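Long-range contacts in protein ACDH-11, isoform b (Caenorhabditis elegans, PDB 4Y9J), which belongs to the acyl-CoA dehydrogenase family of flavoproteins, binds flavin-adenine dinucleotide and assembles as four copies of one chain: residues 255-260 against 291-296; 267-272 against 286-291; 476-481 against 539-544; 489-494 against 557-562. All blocks are in the same frame, centred on the assembly; numbering follows the deposited sequence.

Contact 1: 255-260 against 291-296; sequences FLLKIR and DGAIAE
With its CG set between the backbone N and the carbonyl carbon (chi1 72°), L257 has CD1 4.1 Å from the CB of A293. F255 is rotated differently, CG beside the backbone N (chi1 -64°), and its ring passes obliquely by the carbonyl of E296. Between these two side chains sits A295, whose CB lies 4.0 Å from F255 CB and 3.9 Å from L257 CB. A methyl group fits this place well, because it is small enough to touch both larger neighbours without holding the backbones apart.

The backbone pairing is made by L256 and E296, an antiparallel hydrogen-bonded pair. E296 N reaches L256 O at 2.8 Å in a nearly straight bond (173° at the hydrogen), and L256 N returns a bond of 2.9 Å to E296 O in its carbonyl plane. Further along, the strands diverge and a water takes over, accepting from K258 N at 2.9 Å and donating to I294 O at 2.7 Å. The side chains of L256 and E296 share the other face: the leucine packs on L167 of helix 166-175, while the glutamate leads away and its OE1 bonds to T214. On the side of F255, A295 and L257, Y215 meets the F255 ring edge-to-face. G292 accepts a positive phi where the chain turns its corner, and with A293 opposite L217 it forms a G1 beta bulge. Strands 252-258 and 285-298 thus join as antiparallel neighbours in the curled sheet of the acyl-CoA dehydrogenase middle domain.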
loop_
_atom_site.group_PDB
_atom_site.type_symbol
_atom_site.label_atom_id
_atom_site.label_comp_id
_atom_site.label_asym_id
_atom_site.label_seq_id
_atom_site.Cartn_x
_atom_site.Cartn_y
_atom_site.Cartn_z
ATOM N N PHE B 255 -29.068 -2.237 -25.871
ATOM C CA PHE B 255 -27.900 -2.476 -26.709
ATOM C C PHE B 255 -27.044 -3.565 -26.153
ATOM O O PHE B 255 -26.914 -3.737 -24.930
ATOM C CB PHE B 255 -27.014 -1.210 -26.869
ATOM C CG PHE B 255 -27.697 -0.086 -27.566
ATOM C CD1 PHE B 255 -28.543 0.747 -26.867
ATOM C CD2 PHE B 255 -27.531 0.114 -28.908
ATOM C CE1 PHE B 255 -29.215 1.773 -27.504
ATOM C CE2 PHE B 255 -28.196 1.165 -29.573
ATOM C CZ PHE B 255 -29.039 1.992 -28.851
ATOM N N LEU B 256 -26.402 -4.241 -27.065
ATOM C CA LEU B 256 -25.449 -5.295 -26.762
ATOM C C LEU B 256 -24.133 -4.890 -27.371
ATOM O O LEU B 256 -24.127 -4.525 -28.557
ATOM C CB LEU B 256 -25.866 -6.656 -27.376
ATOM C CG LEU B 256 -24.901 -7.835 -27.156
ATOM C CD1 LEU B 256 -24.804 -8.269 -25.710
ATOM C CD2 LEU B 256 -25.309 -9.027 -28.058
ATOM N N LEU B 257 -23.055 -4.961 -26.583
ATOM C CA LEU B 257 -21.713 -4.663 -27.082
ATOM C C LEU B 257 -20.623 -5.542 -26.571
ATOM O O LEU B 257 -20.757 -6.159 -25.488
ATOM C CB LEU B 257 -21.310 -3.212 -26.853
ATOM C CG LEU B 257 -20.979 -2.719 -25.451
ATOM C CD1 LEU B 257 -20.072 -1.507 -25.491
ATOM C CD2 LEU B 257 -22.179 -2.356 -24.699
ATOM N N LYS B 258 -19.547 -5.619 -27.365
ATOM C CA LYS B 258 -18.307 -6.245 -26.951
ATOM C C LYS B 258 -17.460 -5.188 -26.221
ATOM O O LYS B 258 -17.347 -4.079 -26.718
ATOM C CB LYS B 258 -17.493 -6.799 -28.114
ATOM C CG LYS B 258 -17.906 -8.186 -28.530
ATOM C CD LYS B 258 -17.038 -8.676 -29.636
ATOM C CE LYS B 258 -15.680 -9.203 -29.149
ATOM N NZ LYS B 258 -15.778 -10.273 -28.144
ATOM N N ILE B 259 -16.900 -5.552 -25.078
ATOM C CA ILE B 259 -16.176 -4.606 -24.227
ATOM C C ILE B 259 -14.821 -4.310 -24.890
ATOM O O ILE B 259 -14.331 -3.162 -24.880
ATOM C CB ILE B 259 -16.066 -5.147 -22.806
ATOM C CG1 ILE B 259 -17.479 -5.233 -22.203
ATOM C CG2 ILE B 259 -15.187 -4.258 -21.909
ATOM C CD1 ILE B 259 -17.512 -5.773 -20.769
ATOM N N ARG B 260 -14.220 -5.319 -25.498
ATOM C CA ARG B 260 -12.896 -5.205 -26.125
ATOM C C ARG B 260 -12.952 -5.703 -27.533
ATOM O O ARG B 260 -13.716 -6.595 -27.852
ATOM C CB ARG B 260 -11.820 -5.981 -25.335
ATOM C CG ARG B 260 -11.609 -5.405 -23.935
ATOM C CD ARG B 260 -10.602 -6.202 -23.022
ATOM N NE ARG B 260 -10.584 -5.546 -21.715
ATOM C CZ ARG B 260 -11.522 -5.686 -20.753
ATOM N NH1 ARG B 260 -12.535 -6.567 -20.845
ATOM N NH2 ARG B 260 -11.404 -4.924 -19.650
ATOM N N ASP B 291 -17.259 6.882 -25.384
ATOM C CA ASP B 291 -17.126 7.840 -26.434
ATOM C C ASP B 291 -16.931 7.122 -27.743
ATOM O O ASP B 291 -15.790 6.890 -28.175
ATOM C CB ASP B 291 -15.943 8.759 -26.149
ATOM C CG ASP B 291 -15.740 9.799 -27.223
ATOM O OD1 ASP B 291 -16.583 9.968 -28.139
ATOM O OD2 ASP B 291 -14.686 10.450 -27.160
ATOM N N GLY B 292 -18.035 6.798 -28.402
ATOM C CA GLY B 292 -17.975 6.090 -29.692
ATOM C C GLY B 292 -17.885 4.553 -29.550
ATOM O O GLY B 292 -17.465 3.850 -30.509
ATOM N N ALA B 293 -18.305 4.010 -28.412
ATOM C CA ALA B 293 -18.405 2.544 -28.224
ATOM C C ALA B 293 -19.395 1.945 -29.205
ATOM O O ALA B 293 -20.528 2.345 -29.266
ATOM C CB ALA B 293 -18.836 2.226 -26.815
ATOM N N ILE B 294 -18.944 0.998 -30.000
ATOM C CA ILE B 294 -19.807 0.369 -31.019
ATOM C C ILE B 294 -20.716 -0.692 -30.404
ATOM O O ILE B 294 -20.244 -1.628 -29.727
ATOM C CB ILE B 294 -18.939 -0.208 -32.132
ATOM C CG1 ILE B 294 -18.131 0.948 -32.706
ATOM C CG2 ILE B 294 -19.808 -0.792 -33.246
ATOM C CD1 ILE B 294 -17.080 0.542 -33.700
ATOM N N ALA B 295 -22.012 -0.533 -30.649
ATOM C CA ALA B 295 -22.999 -1.349 -30.026
ATOM C C ALA B 295 -24.150 -1.682 -30.994
ATOM O O ALA B 295 -24.511 -0.860 -31.875
ATOM C CB ALA B 295 -23.542 -0.645 -28.813
ATOM N N GLU B 296 -24.770 -2.837 -30.758
ATOM C CA GLU B 296 -25.902 -3.311 -31.619
ATOM C C GLU B 296 -27.239 -3.161 -30.902
ATOM O O GLU B 296 -27.371 -3.597 -29.768
ATOM C CB GLU B 296 -25.692 -4.757 -31.981
ATOM C CG GLU B 296 -24.332 -5.152 -32.509
ATOM C CD GLU B 296 -23.849 -4.359 -33.690
ATOM O OE1 GLU B 296 -24.690 -3.825 -34.435
ATOM O OE2 GLU B 296 -22.596 -4.316 -33.908
HETATM O O HOH W 1 -19.722 -4.296 -29.958
#

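Contact 2: 267-272 against 286-291; sequences NGIQMV and AELLLD
I269, M271 and L288 meet on one face of a beta hairpin, strands 269-274 and 285-298, in the middle domain of the acyl-CoA dehydrogenase fold. CD2 of L288 touches both of the others, 3.9 Å from I269 CG2 and 3.8 Å from M271 CG; M271 and L288 run side by side. The isoleucine divides its branches: CG2, anti to the backbone N, goes to L288, while CG1, beside that N (chi1 -69°), lies 3.9 Å from L290 CD1. Branched and flexible apolar chains pack together here, with W189 packing on I269 and L288. On the other face, V272 CG2 approaches L289 CB.

The backbone fixes this register. Q270 and L289 form the hydrogen-bonded pair, with L289 N to Q270 O at 2.9 Å and Q270 N to L289 O at 3.0 Å; V272 N bonds to E287 O beyond. G268 accepts the positive phi with which the chain enters the strand.

Farther out, E287 bonds Y220 and forms salt bridges with R273 and K275, which probably offsets the charge of this buried carboxylate. H11 of the second subunit bonds L289 O and D291 OD2. At the far end of the pairing, D291 N donates to G268 O at 2.9 Å.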
loop_
_atom_site.group_PDB
_atom_site.type_symbol
_atom_site.label_atom_id
_atom_site.label_comp_id
_atom_site.label_asym_id
_atom_site.label_seq_id
_atom_site.Cartn_x
_atom_site.Cartn_y
_atom_site.Cartn_z
ATOM N N ASN B 267 -13.359 -1.014 -26.481
ATOM C CA ASN B 267 -14.244 -0.584 -27.538
ATOM C C ASN B 267 -14.872 0.810 -27.239
ATOM O O ASN B 267 -15.966 0.867 -26.760
ATOM C CB ASN B 267 -15.350 -1.683 -27.790
ATOM C CG ASN B 267 -16.489 -1.239 -28.689
ATOM O OD1 ASN B 267 -16.380 -0.370 -29.539
ATOM N ND2 ASN B 267 -17.645 -1.865 -28.468
ATOM N N GLY B 268 -14.184 1.902 -27.598
ATOM C CA GLY B 268 -14.671 3.283 -27.387
ATOM C C GLY B 268 -14.888 3.615 -25.879
ATOM O O GLY B 268 -15.789 4.373 -25.549
ATOM N N ILE B 269 -14.165 2.975 -24.959
ATOM C CA ILE B 269 -14.435 3.057 -23.563
ATOM C C ILE B 269 -13.147 3.410 -22.844
ATOM O O ILE B 269 -12.091 2.949 -23.231
ATOM C CB ILE B 269 -14.889 1.676 -23.003
ATOM C CG1 ILE B 269 -16.267 1.304 -23.553
ATOM C CG2 ILE B 269 -14.853 1.580 -21.490
ATOM C CD1 ILE B 269 -16.485 -0.214 -23.530
ATOM N N GLN B 270 -13.256 4.249 -21.825
ATOM C CA GLN B 270 -12.154 4.529 -20.909
ATOM C C GLN B 270 -12.638 4.268 -19.522
ATOM O O GLN B 270 -13.838 4.582 -19.175
ATOM C CB GLN B 270 -11.679 5.997 -21.006
ATOM C CG GLN B 270 -10.712 6.229 -22.148
ATOM C CD GLN B 270 -10.167 7.653 -22.125
ATOM O OE1 GLN B 270 -10.495 8.409 -21.257
ATOM N NE2 GLN B 270 -9.426 7.995 -23.091
ATOM N N MET B 271 -11.805 3.652 -18.711
ATOM C CA MET B 271 -12.186 3.413 -17.360
ATOM C C MET B 271 -11.678 4.590 -16.525
ATOM O O MET B 271 -10.453 4.811 -16.345
ATOM C CB MET B 271 -11.595 2.120 -16.857
ATOM C CG MET B 271 -11.924 0.843 -17.650
ATOM S SD MET B 271 -11.432 -0.645 -16.720
ATOM C CE MET B 271 -11.628 -1.805 -18.055
ATOM N N VAL B 272 -12.589 5.346 -15.983
ATOM C CA VAL B 272 -12.218 6.551 -15.259
ATOM C C VAL B 272 -11.544 6.210 -13.950
ATOM O O VAL B 272 -10.541 6.848 -13.622
ATOM C CB VAL B 272 -13.450 7.484 -15.052
ATOM C CG1 VAL B 272 -13.059 8.735 -14.263
ATOM C CG2 VAL B 272 -14.027 7.892 -16.388
ATOM N N ALA B 286 -16.062 -0.340 -12.105
ATOM C CA ALA B 286 -15.515 0.893 -12.653
ATOM C C ALA B 286 -16.544 1.915 -12.972
ATOM O O ALA B 286 -17.760 1.625 -13.100
ATOM C CB ALA B 286 -14.744 0.542 -13.952
ATOM N N GLU B 287 -16.090 3.134 -13.168
ATOM C CA GLU B 287 -16.840 4.131 -13.902
ATOM C C GLU B 287 -16.309 4.144 -15.336
ATOM O O GLU B 287 -15.085 4.193 -15.546
ATOM C CB GLU B 287 -16.662 5.520 -13.310
ATOM C CG GLU B 287 -17.076 5.582 -11.840
ATOM C CD GLU B 287 -16.723 6.869 -11.118
ATOM O OE1 GLU B 287 -16.429 7.911 -11.788
ATOM O OE2 GLU B 287 -16.765 6.782 -9.851
ATOM N N LEU B 288 -17.211 4.166 -16.279
ATOM C CA LEU B 288 -16.887 4.108 -17.722
ATOM C C LEU B 288 -17.302 5.337 -18.441
ATOM O O LEU B 288 -18.488 5.738 -18.405
ATOM C CB LEU B 288 -17.502 2.864 -18.406
ATOM C CG LEU B 288 -17.179 1.509 -17.772
ATOM C CD1 LEU B 288 -17.949 0.467 -18.585
ATOM C CD2 LEU B 288 -15.732 1.226 -17.669
ATOM N N LEU B 289 -16.386 5.883 -19.223
ATOM C CA LEU B 289 -16.699 6.938 -20.126
ATOM C C LEU B 289 -16.742 6.351 -21.514
ATOM O O LEU B 289 -15.697 5.913 -22.058
ATOM C CB LEU B 289 -15.728 8.113 -19.978
ATOM C CG LEU B 289 -15.823 9.260 -20.973
ATOM C CD1 LEU B 289 -17.186 9.931 -20.978
ATOM C CD2 LEU B 289 -14.803 10.392 -20.775
ATOM N N LEU B 290 -17.932 6.389 -22.093
ATOM C CA LEU B 290 -18.246 5.891 -23.451
ATOM C C LEU B 290 -18.171 7.018 -24.437
ATOM O O LEU B 290 -18.912 8.026 -24.356
ATOM C CB LEU B 290 -19.622 5.256 -23.524
ATOM C CG LEU B 290 -19.825 3.799 -23.061
ATOM C CD1 LEU B 290 -19.092 3.364 -21.853
ATOM C CD2 LEU B 290 -21.275 3.452 -22.878
ATOM N N ASP B 291 -17.259 6.882 -25.384
ATOM C CA ASP B 291 -17.126 7.840 -26.434
ATOM C C ASP B 291 -16.931 7.122 -27.743
ATOM O O ASP B 291 -15.790 6.890 -28.175
ATOM C CB ASP B 291 -15.943 8.759 -26.149
ATOM C CG ASP B 291 -15.740 9.799 -27.223
ATOM O OD1 ASP B 291 -16.583 9.968 -28.139
ATOM O OD2 ASP B 291 -14.686 10.450 -27.160
#

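Contact 3: 476-481 against 539-544; sequences QLLGNT and LLIDHA
The C-terminal end of helix 466-478, together with the type II beta turn that follows it, lies against one side of helix 524-545, bringing L477, L478 and T481 up to L539, I541 and D542. L477 has a large share of the contact, and its two methyls go to different partners. CD1 touches L539 CG at 4.0 Å. CD2 lies against the side chain of D542, which it crosses at about a right angle, 3.5 Å from OD2. D542 presents itself there because its CG stands anti to the backbone N (chi1 -169°). D542 sits at the border of the apolar packing, and its OD2 forms a salt bridge with R40, which probably favours the ionised carboxylate.

Beside this, L478 sets CD2 3.8 Å from the CD1 of I541. Branched apolar chains such as these suit a buried site between helices. The contact belongs to the all-helical C-terminal region of the acyl-CoA dehydrogenase 11 type. I541 faces S491 of helix 486-512 and C562 of helix 552-563 as well, while L539 rests on L370 and E374 of helix 352-383.

After L478 the chain leaves the helix at G479 and reverses. N480 takes a positive phi at the third position of the type II turn, a conformation that asparagine tolerates better than most residues. The turn is closed by T481 N, which bonds to L478 O at 2.8 Å. This places the threonine's methyl, CG2, 3.8 Å from I541 CG2, with OG1 of T481 3.6 Å from the same methyl.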
loop_
_atom_site.group_PDB
_atom_site.type_symbol
_atom_site.label_atom_id
_atom_site.label_comp_id
_atom_site.label_asym_id
_atom_site.label_seq_id
_atom_site.Cartn_x
_atom_site.Cartn_y
_atom_site.Cartn_z
ATOM N N GLN B 476 -53.183 -23.974 -1.802
ATOM C CA GLN B 476 -52.636 -25.269 -2.246
ATOM C C GLN B 476 -51.649 -25.834 -1.242
ATOM O O GLN B 476 -51.658 -27.040 -0.891
ATOM C CB GLN B 476 -51.879 -25.104 -3.554
ATOM C CG GLN B 476 -52.741 -24.651 -4.710
ATOM C CD GLN B 476 -51.969 -24.453 -6.006
ATOM O OE1 GLN B 476 -50.777 -24.198 -6.031
ATOM N NE2 GLN B 476 -52.668 -24.624 -7.102
ATOM N N LEU B 477 -50.798 -24.928 -0.765
ATOM C CA LEU B 477 -49.733 -25.291 0.148
ATOM C C LEU B 477 -50.383 -25.768 1.474
ATOM O O LEU B 477 -50.012 -26.801 2.092
ATOM C CB LEU B 477 -48.801 -24.117 0.353
ATOM C CG LEU B 477 -47.804 -23.875 -0.804
ATOM C CD1 LEU B 477 -47.099 -22.532 -0.662
ATOM C CD2 LEU B 477 -46.758 -25.001 -0.897
ATOM N N LEU B 478 -51.407 -25.047 1.896
ATOM C CA LEU B 478 -51.984 -25.321 3.202
ATOM C C LEU B 478 -52.875 -26.592 3.139
ATOM O O LEU B 478 -53.007 -27.316 4.142
ATOM C CB LEU B 478 -52.773 -24.117 3.724
ATOM C CG LEU B 478 -51.931 -22.872 4.080
ATOM C CD1 LEU B 478 -52.845 -21.839 4.677
ATOM C CD2 LEU B 478 -50.772 -23.195 5.001
ATOM N N GLY B 479 -53.495 -26.852 1.986
ATOM C CA GLY B 479 -54.185 -28.155 1.783
ATOM C C GLY B 479 -53.062 -29.188 1.865
ATOM O O GLY B 479 -51.919 -28.869 1.530
ATOM N N ASN B 480 -53.339 -30.406 2.327
ATOM C CA ASN B 480 -52.235 -31.318 2.750
ATOM C C ASN B 480 -51.363 -30.850 3.962
ATOM O O ASN B 480 -50.415 -31.547 4.295
ATOM C CB ASN B 480 -51.336 -31.851 1.567
ATOM C CG ASN B 480 -50.942 -30.776 0.534
ATOM O OD1 ASN B 480 -49.897 -30.081 0.663
ATOM N ND2 ASN B 480 -51.764 -30.648 -0.516
ATOM N N THR B 481 -51.687 -29.724 4.637
ATOM C CA THR B 481 -51.268 -29.518 6.060
ATOM C C THR B 481 -51.632 -30.766 6.896
ATOM O O THR B 481 -52.715 -31.397 6.743
ATOM C CB THR B 481 -51.922 -28.299 6.827
ATOM O OG1 THR B 481 -51.732 -27.058 6.147
ATOM C CG2 THR B 481 -51.299 -28.124 8.231
ATOM N N LEU B 539 -44.948 -22.497 2.825
ATOM C CA LEU B 539 -43.912 -23.383 2.284
ATOM C C LEU B 539 -43.301 -24.218 3.381
ATOM O O LEU B 539 -43.179 -25.417 3.237
ATOM C CB LEU B 539 -42.850 -22.600 1.548
ATOM C CG LEU B 539 -43.257 -22.123 0.161
ATOM C CD1 LEU B 539 -42.368 -21.000 -0.228
ATOM C CD2 LEU B 539 -43.196 -23.253 -0.866
ATOM N N LEU B 540 -43.022 -23.604 4.526
ATOM C CA LEU B 540 -42.478 -24.331 5.665
ATOM C C LEU B 540 -43.440 -25.394 6.172
ATOM O O LEU B 540 -43.029 -26.463 6.591
ATOM C CB LEU B 540 -42.125 -23.337 6.809
ATOM C CG LEU B 540 -40.817 -22.570 6.624
ATOM C CD1 LEU B 540 -40.698 -21.487 7.658
ATOM C CD2 LEU B 540 -39.620 -23.500 6.709
ATOM N N ILE B 541 -44.731 -25.106 6.089
ATOM C CA ILE B 541 -45.751 -25.987 6.602
ATOM C C ILE B 541 -45.844 -27.192 5.682
ATOM O O ILE B 541 -45.950 -28.312 6.173
ATOM C CB ILE B 541 -47.133 -25.307 6.711
ATOM C CG1 ILE B 541 -47.173 -24.389 7.919
ATOM C CG2 ILE B 541 -48.254 -26.324 6.917
ATOM C CD1 ILE B 541 -48.239 -23.319 7.821
ATOM N N ASP B 542 -45.855 -26.918 4.383
ATOM C CA ASP B 542 -45.924 -27.940 3.363
ATOM C C ASP B 542 -44.697 -28.840 3.479
ATOM O O ASP B 542 -44.797 -30.062 3.491
ATOM C CB ASP B 542 -45.987 -27.266 2.008
ATOM C CG ASP B 542 -46.332 -28.221 0.873
ATOM O OD1 ASP B 542 -47.339 -28.940 0.939
ATOM O OD2 ASP B 542 -45.562 -28.217 -0.095
ATOM N N HIS B 543 -43.545 -28.243 3.652
ATOM C CA HIS B 543 -42.331 -28.999 3.892
ATOM C C HIS B 543 -42.363 -29.892 5.130
ATOM O O HIS B 543 -41.988 -31.067 5.047
ATOM C CB HIS B 543 -41.185 -28.030 3.999
ATOM C CG HIS B 543 -39.847 -28.672 4.161
ATOM N ND1 HIS B 543 -39.237 -28.833 5.388
ATOM C CD2 HIS B 543 -38.964 -29.115 3.242
ATOM C CE1 HIS B 543 -38.042 -29.369 5.215
ATOM N NE2 HIS B 543 -37.868 -29.573 3.923
ATOM N N ALA B 544 -42.827 -29.358 6.264
ATOM C CA ALA B 544 -42.870 -30.122 7.525
ATOM C C ALA B 544 -43.942 -31.212 7.506
ATOM O O ALA B 544 -43.859 -32.204 8.289
ATOM C CB ALA B 544 -43.133 -29.191 8.704
#

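Contact 4: 489-494 against 557-562; sequences KKSKEA and VAYRYC
S491 and C562 face each other where helices 486-512 and 552-563 pack in the all-helical C-terminal domain; the axes of segments 489-494 and 557-562 approach to 8.8 Å and run in roughly the same direction, 33° apart. The two side chains meet through their CB atoms, S491 CB to C562 CB at 3.8 Å, while SG of C562 stays slightly farther from the serine. Small residues suit this crossing, because they let the backbones come close. The hydroxyl of S491 leans over the other helix, and its OG sits 3.2 Å from the CA of Y559. It is not left to find a partner there, since OG is hydrogen-bonded to K487 O of its own helix, one turn earlier; this ties up a polar atom that would otherwise sit poorly in a buried interface.

Y559 is turned so that CG is anti to its backbone N (chi1 170°), which carries the ring out along the flank of the interface. There the K490 chain, bent near its end, brings CE to within 4.0 Å of Y559 CE1, the lysine and the ring being inclined to one another. A long aliphatic chain is useful at such a border: its last methylene, CE, touches the tyrosine, while the ammonium end has a long, weak ion pair with E486. K487 adds a cation-pi contact to the same ring.

On the outer side of helix 552-563, R560 forms salt bridges with E556 of its own chain and with D583 of the third subunit. Past the serine, the methyl of A494 packs on the backbone of the second helix, its CB 3.5 Å from C562 O.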
loop_
_atom_site.group_PDB
_atom_site.type_symbol
_atom_site.label_atom_id
_atom_site.label_comp_id
_atom_site.label_asym_id
_atom_site.label_seq_id
_atom_site.Cartn_x
_atom_site.Cartn_y
_atom_site.Cartn_z
ATOM N N LYS B 489 -51.398 -27.270 12.725
ATOM C CA LYS B 489 -52.745 -26.689 12.645
ATOM C C LYS B 489 -52.686 -25.217 13.018
ATOM O O LYS B 489 -53.234 -24.356 12.303
ATOM C CB LYS B 489 -53.789 -27.400 13.531
ATOM C CG LYS B 489 -55.171 -26.700 13.503
ATOM C CD LYS B 489 -56.187 -27.122 14.593
ATOM C CE LYS B 489 -56.301 -28.613 14.735
ATOM N NZ LYS B 489 -57.403 -28.943 15.674
ATOM N N LYS B 490 -52.009 -24.919 14.128
ATOM C CA LYS B 490 -51.922 -23.538 14.572
ATOM C C LYS B 490 -51.225 -22.686 13.509
ATOM O O LYS B 490 -51.620 -21.543 13.240
ATOM C CB LYS B 490 -51.147 -23.444 15.877
ATOM C CG LYS B 490 -51.970 -23.730 17.113
ATOM C CD LYS B 490 -51.259 -23.223 18.372
ATOM C CE LYS B 490 -50.528 -24.341 19.102
ATOM N NZ LYS B 490 -51.490 -25.127 19.927
ATOM N N SER B 491 -50.167 -23.235 12.933
ATOM C CA SER B 491 -49.421 -22.540 11.911
ATOM C C SER B 491 -50.277 -22.207 10.704
ATOM O O SER B 491 -50.266 -21.062 10.229
ATOM C CB SER B 491 -48.197 -23.361 11.486
ATOM O OG SER B 491 -47.334 -23.623 12.596
ATOM N N LYS B 492 -51.025 -23.216 10.211
ATOM C CA LYS B 492 -52.019 -22.997 9.173
ATOM C C LYS B 492 -53.018 -21.897 9.508
ATOM O O LYS B 492 -53.297 -21.054 8.639
ATOM C CB LYS B 492 -52.756 -24.312 8.822
ATOM C CG LYS B 492 -53.961 -24.103 7.894
ATOM C CD LYS B 492 -54.812 -25.338 7.648
ATOM C CE LYS B 492 -55.622 -25.155 6.371
ATOM N NZ LYS B 492 -57.011 -25.647 6.499
ATOM N N GLU B 493 -53.555 -21.884 10.740
ATOM C CA GLU B 493 -54.568 -20.872 11.057
ATOM C C GLU B 493 -53.927 -19.485 11.115
ATOM O O GLU B 493 -54.562 -18.487 10.784
ATOM C CB GLU B 493 -55.285 -21.169 12.375
ATOM C CG GLU B 493 -56.117 -22.436 12.278
ATOM C CD GLU B 493 -56.569 -22.999 13.612
ATOM O OE1 GLU B 493 -56.197 -22.474 14.667
ATOM O OE2 GLU B 493 -57.312 -23.983 13.605
ATOM N N ALA B 494 -52.666 -19.422 11.511
ATOM C CA ALA B 494 -51.920 -18.130 11.499
ATOM C C ALA B 494 -51.745 -17.555 10.063
ATOM O O ALA B 494 -52.018 -16.372 9.787
ATOM C CB ALA B 494 -50.596 -18.315 12.179
ATOM N N VAL B 557 -39.774 -25.567 13.310
ATOM C CA VAL B 557 -39.417 -24.379 12.526
ATOM C C VAL B 557 -40.675 -23.748 11.889
ATOM O O VAL B 557 -40.848 -22.532 11.915
ATOM C CB VAL B 557 -38.406 -24.741 11.433
ATOM C CG1 VAL B 557 -38.277 -23.613 10.449
ATOM C CG2 VAL B 557 -37.043 -25.017 12.026
ATOM N N ALA B 558 -41.588 -24.579 11.350
ATOM C CA ALA B 558 -42.796 -24.035 10.745
ATOM C C ALA B 558 -43.641 -23.353 11.794
ATOM O O ALA B 558 -44.223 -22.284 11.514
ATOM C CB ALA B 558 -43.587 -25.083 10.019
ATOM N N TYR B 559 -43.753 -23.983 12.973
ATOM C CA TYR B 559 -44.499 -23.409 14.051
ATOM C C TYR B 559 -43.924 -22.058 14.505
ATOM O O TYR B 559 -44.662 -21.066 14.630
ATOM C CB TYR B 559 -44.611 -24.398 15.234
ATOM C CG TYR B 559 -45.164 -23.732 16.431
ATOM C CD1 TYR B 559 -46.513 -23.556 16.559
ATOM C CD2 TYR B 559 -44.331 -23.147 17.388
ATOM C CE1 TYR B 559 -47.062 -22.914 17.618
ATOM C CE2 TYR B 559 -44.892 -22.484 18.476
ATOM C CZ TYR B 559 -46.275 -22.388 18.575
ATOM O OH TYR B 559 -46.921 -21.737 19.622
ATOM N N ARG B 560 -42.618 -22.019 14.738
ATOM C CA ARG B 560 -41.959 -20.756 15.180
ATOM C C ARG B 560 -42.033 -19.653 14.142
ATOM O O ARG B 560 -42.306 -18.490 14.458
ATOM C CB ARG B 560 -40.531 -21.023 15.588
ATOM C CG ARG B 560 -40.446 -21.972 16.764
ATOM C CD ARG B 560 -39.025 -22.083 17.215
ATOM N NE ARG B 560 -38.816 -23.071 18.266
ATOM C CZ ARG B 560 -37.680 -23.213 18.943
ATOM N NH1 ARG B 560 -36.706 -22.387 18.734
ATOM N NH2 ARG B 560 -37.541 -24.146 19.872
ATOM N N TYR B 561 -41.875 -20.020 12.883
ATOM C CA TYR B 561 -41.918 -19.017 11.825
ATOM C C TYR B 561 -43.335 -18.444 11.769
ATOM O O TYR B 561 -43.505 -17.246 11.607
ATOM C CB TYR B 561 -41.542 -19.643 10.454
ATOM C CG TYR B 561 -41.342 -18.612 9.375
ATOM C CD1 TYR B 561 -42.425 -18.067 8.704
ATOM C CD2 TYR B 561 -40.059 -18.184 9.026
ATOM C CE1 TYR B 561 -42.234 -17.085 7.738
ATOM C CE2 TYR B 561 -39.864 -17.197 8.076
ATOM C CZ TYR B 561 -40.975 -16.677 7.423
ATOM O OH TYR B 561 -40.791 -15.701 6.506
ATOM N N CYS B 562 -44.335 -19.300 11.879
ATOM C CA CYS B 562 -45.686 -18.854 11.635
ATOM C C CYS B 562 -46.362 -18.237 12.865
ATOM O O CYS B 562 -47.225 -17.370 12.738
ATOM C CB CYS B 562 -46.547 -20.004 11.139
ATOM S SG CYS B 562 -46.138 -20.508 9.466
#

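The four contacts form two pairs on opposite sides of the chain's centre. Contacts 1 and 2, with centres 11 Å apart, belong to the curled sheet of the middle domain. They share D291 and strand 285-298, which pairs with 252-258 in one and 269-274 in the other; contact 2 is nested within the loop closed by contact 1, and N267 bonds to K258 and I259 between them. Contacts 3 and 4, 10 Å apart between centres, follow later in the helical C-terminal region. Their segments alternate along the chain, interlocking helices 466-478, 486-512, 524-545 and 552-563. Contacts 1 and 3, 49 Å apart between centres, do not touch, so the pairs occupy separate parts of the chain.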